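Local structure of glycoside Hydrolase (Bacteroides uniformis, 5T9X) at residues S101-Q109 with N302-A310. The protein probably hydrolyses agarose, as a family 16 glycoside hydrolase from the agarose-degrading pathway of a human gut bacterium. Residues are numbered along the deposited sequence; the frame is centred on the assembly and turned at random.
Sequences SGPAPTIWQ and NMEDQSWRA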
loop_
_atom_site.group_PDB
_atom_site.type_symbol
_atom_site.label_atom_id
_atom_site.label_comp_id
_atom_site.label_asym_id
_atom_site.label_seq_id
_atom_site.Cartn_x
_atom_site.Cartn_y
_atom_site.Cartn_z
ATOM N N SER A 101 -0.080 16.628 -2.220
ATOM C CA SER A 101 0.651 16.391 -0.988
ATOM C C SER A 101 -0.024 15.350 -0.116
ATOM O O SER A 101 0.509 14.977 0.941
ATOM C CB SER A 101 0.905 17.699 -0.249
ATOM O OG SER A 101 -0.320 18.291 0.102
ATOM N N GLY A 102 -1.184 14.866 -0.556
ATOM C CA GLY A 102 -1.841 13.741 0.098
ATOM C C GLY A 102 -3.089 14.123 0.863
ATOM O O GLY A 102 -3.367 15.306 1.010
ATOM N N PRO A 103 -3.860 13.114 1.332
ATOM C CA PRO A 103 -5.141 13.338 2.018
ATOM C C PRO A 103 -4.949 14.027 3.388
ATOM O O PRO A 103 -4.233 13.515 4.244
ATOM C CB PRO A 103 -5.688 11.926 2.201
ATOM C CG PRO A 103 -4.480 11.034 2.262
ATOM C CD PRO A 103 -3.379 11.716 1.506
ATOM N N ALA A 104 -5.602 15.156 3.600
ATOM C CA ALA A 104 -5.337 15.979 4.769
ATOM C C ALA A 104 -5.653 15.221 6.078
ATOM O O ALA A 104 -6.679 14.566 6.156
ATOM C CB ALA A 104 -6.139 17.270 4.669
ATOM N N PRO A 105 -4.805 15.299 7.099
ATOM C CA PRO A 105 -3.717 16.257 7.227
ATOM C C PRO A 105 -2.322 15.751 6.833
ATOM O O PRO A 105 -1.321 16.335 7.255
ATOM C CB PRO A 105 -3.748 16.575 8.726
ATOM C CG PRO A 105 -4.108 15.286 9.349
ATOM C CD PRO A 105 -5.105 14.659 8.393
ATOM N N THR A 106 -2.262 14.710 6.006
ATOM C CA THR A 106 -1.017 14.231 5.418
ATOM C C THR A 106 -0.354 15.289 4.570
ATOM O O THR A 106 -1.014 15.985 3.817
ATOM C CB THR A 106 -1.303 13.016 4.512
ATOM O OG1 THR A 106 -2.043 12.046 5.273
ATOM C CG2 THR A 106 -0.020 12.405 3.939
ATOM N N ILE A 107 0.951 15.412 4.702
ATOM C CA ILE A 107 1.755 16.273 3.829
ATOM C C ILE A 107 3.030 15.482 3.508
ATOM O O ILE A 107 3.941 15.413 4.326
ATOM C CB ILE A 107 2.137 17.610 4.507
ATOM C CG1 ILE A 107 0.894 18.383 4.961
ATOM C CG2 ILE A 107 2.985 18.475 3.567
ATOM C CD1 ILE A 107 1.252 19.539 5.889
ATOM N N TRP A 108 3.078 14.868 2.329
ATOM C CA TRP A 108 4.221 14.077 1.926
ATOM C C TRP A 108 5.447 14.965 1.742
ATOM O O TRP A 108 5.338 16.128 1.339
ATOM C CB TRP A 108 3.912 13.305 0.663
ATOM C CG TRP A 108 2.916 12.190 0.882
ATOM C CD1 TRP A 108 2.905 11.284 1.898
ATOM C CD2 TRP A 108 1.812 11.847 0.041
ATOM N NE1 TRP A 108 1.858 10.401 1.747
ATOM C CE2 TRP A 108 1.182 10.724 0.608
ATOM C CE3 TRP A 108 1.307 12.373 -1.147
ATOM C CZ2 TRP A 108 0.074 10.142 0.046
ATOM C CZ3 TRP A 108 0.232 11.793 -1.706
ATOM C CH2 TRP A 108 -0.395 10.690 -1.112
ATOM N N GLN A 109 6.597 14.399 2.109
ATOM C CA GLN A 109 7.894 15.066 2.055
ATOM C C GLN A 109 8.911 14.109 1.452
ATOM O O GLN A 109 8.979 12.946 1.866
ATOM C CB GLN A 109 8.360 15.417 3.464
ATOM C CG GLN A 109 7.442 16.349 4.235
ATOM C CD GLN A 109 7.457 17.764 3.690
ATOM O OE1 GLN A 109 6.459 18.255 3.191
ATOM N NE2 GLN A 109 8.596 18.411 3.768
ATOM N N ASN A 302 3.492 4.094 0.626
ATOM C CA ASN A 302 3.496 5.297 1.461
ATOM C C ASN A 302 2.996 5.106 2.878
ATOM O O ASN A 302 2.571 4.015 3.260
ATOM C CB ASN A 302 2.687 6.390 0.754
ATOM C CG ASN A 302 1.177 6.118 0.716
ATOM O OD1 ASN A 302 0.632 5.424 1.543
ATOM N ND2 ASN A 302 0.493 6.752 -0.221
ATOM N N MET A 303 3.021 6.185 3.651
ATOM C CA MET A 303 2.094 6.300 4.773
ATOM C C MET A 303 1.141 7.487 4.594
ATOM O O MET A 303 1.446 8.441 3.890
ATOM C CB MET A 303 2.827 6.401 6.092
ATOM C CG MET A 303 3.810 5.284 6.408
ATOM S SD MET A 303 4.770 5.618 7.937
ATOM C CE MET A 303 3.551 5.148 9.141
ATOM N N GLU A 304 -0.017 7.400 5.239
ATOM C CA GLU A 304 -1.068 8.411 5.161
ATOM C C GLU A 304 -1.660 8.624 6.552
ATOM O O GLU A 304 -1.938 7.672 7.261
ATOM C CB GLU A 304 -2.197 7.963 4.211
ATOM C CG GLU A 304 -1.797 7.842 2.748
ATOM C CD GLU A 304 -2.884 7.297 1.807
ATOM O OE1 GLU A 304 -4.032 7.008 2.256
ATOM O OE2 GLU A 304 -2.568 7.140 0.583
ATOM N N ASP A 305 -1.839 9.885 6.935
ATOM C CA ASP A 305 -2.750 10.265 8.018
ATOM C C ASP A 305 -4.104 10.536 7.376
ATOM O O ASP A 305 -4.380 11.655 6.939
ATOM C CB ASP A 305 -2.248 11.526 8.721
ATOM C CG ASP A 305 -2.873 11.734 10.064
ATOM O OD1 ASP A 305 -3.825 10.989 10.429
ATOM O OD2 ASP A 305 -2.372 12.642 10.758
ATOM N N GLN A 306 -4.922 9.494 7.284
ATOM C CA GLN A 306 -6.117 9.535 6.445
ATOM C C GLN A 306 -7.202 10.391 7.064
ATOM O O GLN A 306 -7.386 10.345 8.270
ATOM C CB GLN A 306 -6.639 8.133 6.202
ATOM C CG GLN A 306 -5.760 7.340 5.255
ATOM C CD GLN A 306 -6.170 5.885 5.155
ATOM O OE1 GLN A 306 -6.908 5.373 5.992
ATOM N NE2 GLN A 306 -5.670 5.204 4.136
ATOM N N SER A 307 -7.914 11.147 6.230
ATOM C CA SER A 307 -8.869 12.172 6.688
ATOM C C SER A 307 -9.974 11.659 7.608
ATOM O O SER A 307 -10.158 12.173 8.701
ATOM C CB SER A 307 -9.492 12.884 5.488
ATOM O OG SER A 307 -8.469 13.376 4.646
ATOM N N TRP A 308 -10.696 10.653 7.147
ATOM C CA TRP A 308 -11.804 10.035 7.899
ATOM C C TRP A 308 -11.412 9.504 9.282
ATOM O O TRP A 308 -12.237 9.464 10.215
ATOM C CB TRP A 308 -12.444 8.929 7.061
ATOM C CG TRP A 308 -11.497 7.802 6.644
ATOM C CD1 TRP A 308 -10.557 7.824 5.629
ATOM C CD2 TRP A 308 -11.431 6.487 7.216
ATOM N NE1 TRP A 308 -9.910 6.610 5.561
ATOM C CE2 TRP A 308 -10.423 5.775 6.522
ATOM C CE3 TRP A 308 -12.131 5.838 8.256
ATOM C CZ2 TRP A 308 -10.085 4.435 6.838
ATOM C CZ3 TRP A 308 -11.789 4.493 8.584
ATOM C CH2 TRP A 308 -10.772 3.816 7.872
ATOM N N ARG A 309 -10.153 9.100 9.418
ATOM C CA ARG A 309 -9.613 8.706 10.713
ATOM C C ARG A 309 -9.142 9.901 11.510
ATOM O O ARG A 309 -9.329 9.955 12.726
ATOM C CB ARG A 309 -8.472 7.729 10.536
ATOM C CG ARG A 309 -8.982 6.336 10.250
ATOM C CD ARG A 309 -7.882 5.456 9.723
ATOM N NE ARG A 309 -6.790 5.342 10.680
ATOM C CZ ARG A 309 -6.746 4.500 11.712
ATOM N NH1 ARG A 309 -7.748 3.658 11.970
ATOM N NH2 ARG A 309 -5.666 4.496 12.493
ATOM N N ALA A 310 -8.503 10.850 10.840
ATOM C CA ALA A 310 -7.952 12.010 11.540
ATOM C C ALA A 310 -9.060 12.887 12.134
ATOM O O ALA A 310 -8.949 13.421 13.233
ATOM C CB ALA A 310 -7.061 12.827 10.621
#
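Trp-108 NE1 donates a nearly straight hydrogen bond to Met-303 O, 2.9 Å long with an N-H...O angle of 166°. The oxygen lies in the plane of the indole, at its edge. The ring reaches it with CG anti to the carbonyl carbon (chi1 -70°). Gly-102 CA and Thr-106 CG2 rest over one face of the same ring. A leucine in place of Trp-108 would probably leave Met-303 O without this donor and open a gap beside Glu-304.

The Glu-304 side chain runs past that indole and Pro-103. Its CB lies 4.2 Å from Thr-106 OG1. Its CG packs 4.0 Å from Trp-108 CZ2, at the ring edge. CD passes 4.1 Å from Pro-103 CG, and the two side chains cross at about a right angle. At the tip, OE1 accepts a bond from Gln-306 NE2 (3.1 Å) and OE2 one from Asn-302 ND2 (3.2 Å). Both donors come on the anti side, tilted from the carboxylate plane, so the group is gripped at each oxygen.

Strands 106-108 and 298-304 both pair with strand 140-154, in one sheet of the beta-sandwich expected of family 16. Gln-306 NE2 also bonds Glu-194, and its OE1 bonds Tyr-196 OH; Glu-194 lies on the strand carrying the family's EIDIIE signature. This end of the contact therefore probably borders the substrate cleft.

Past the strand, Ser-307 OG gives a 2.6 Å hydrogen bond to a lone pair of Ala-104 O. Pro-105 follows a cis peptide; its CD touches Ala-310 CB at 3.5 Å. Its CG lies against Asp-305 OD2, which Ser-315 and Thr-147 hold by hydrogen bonds.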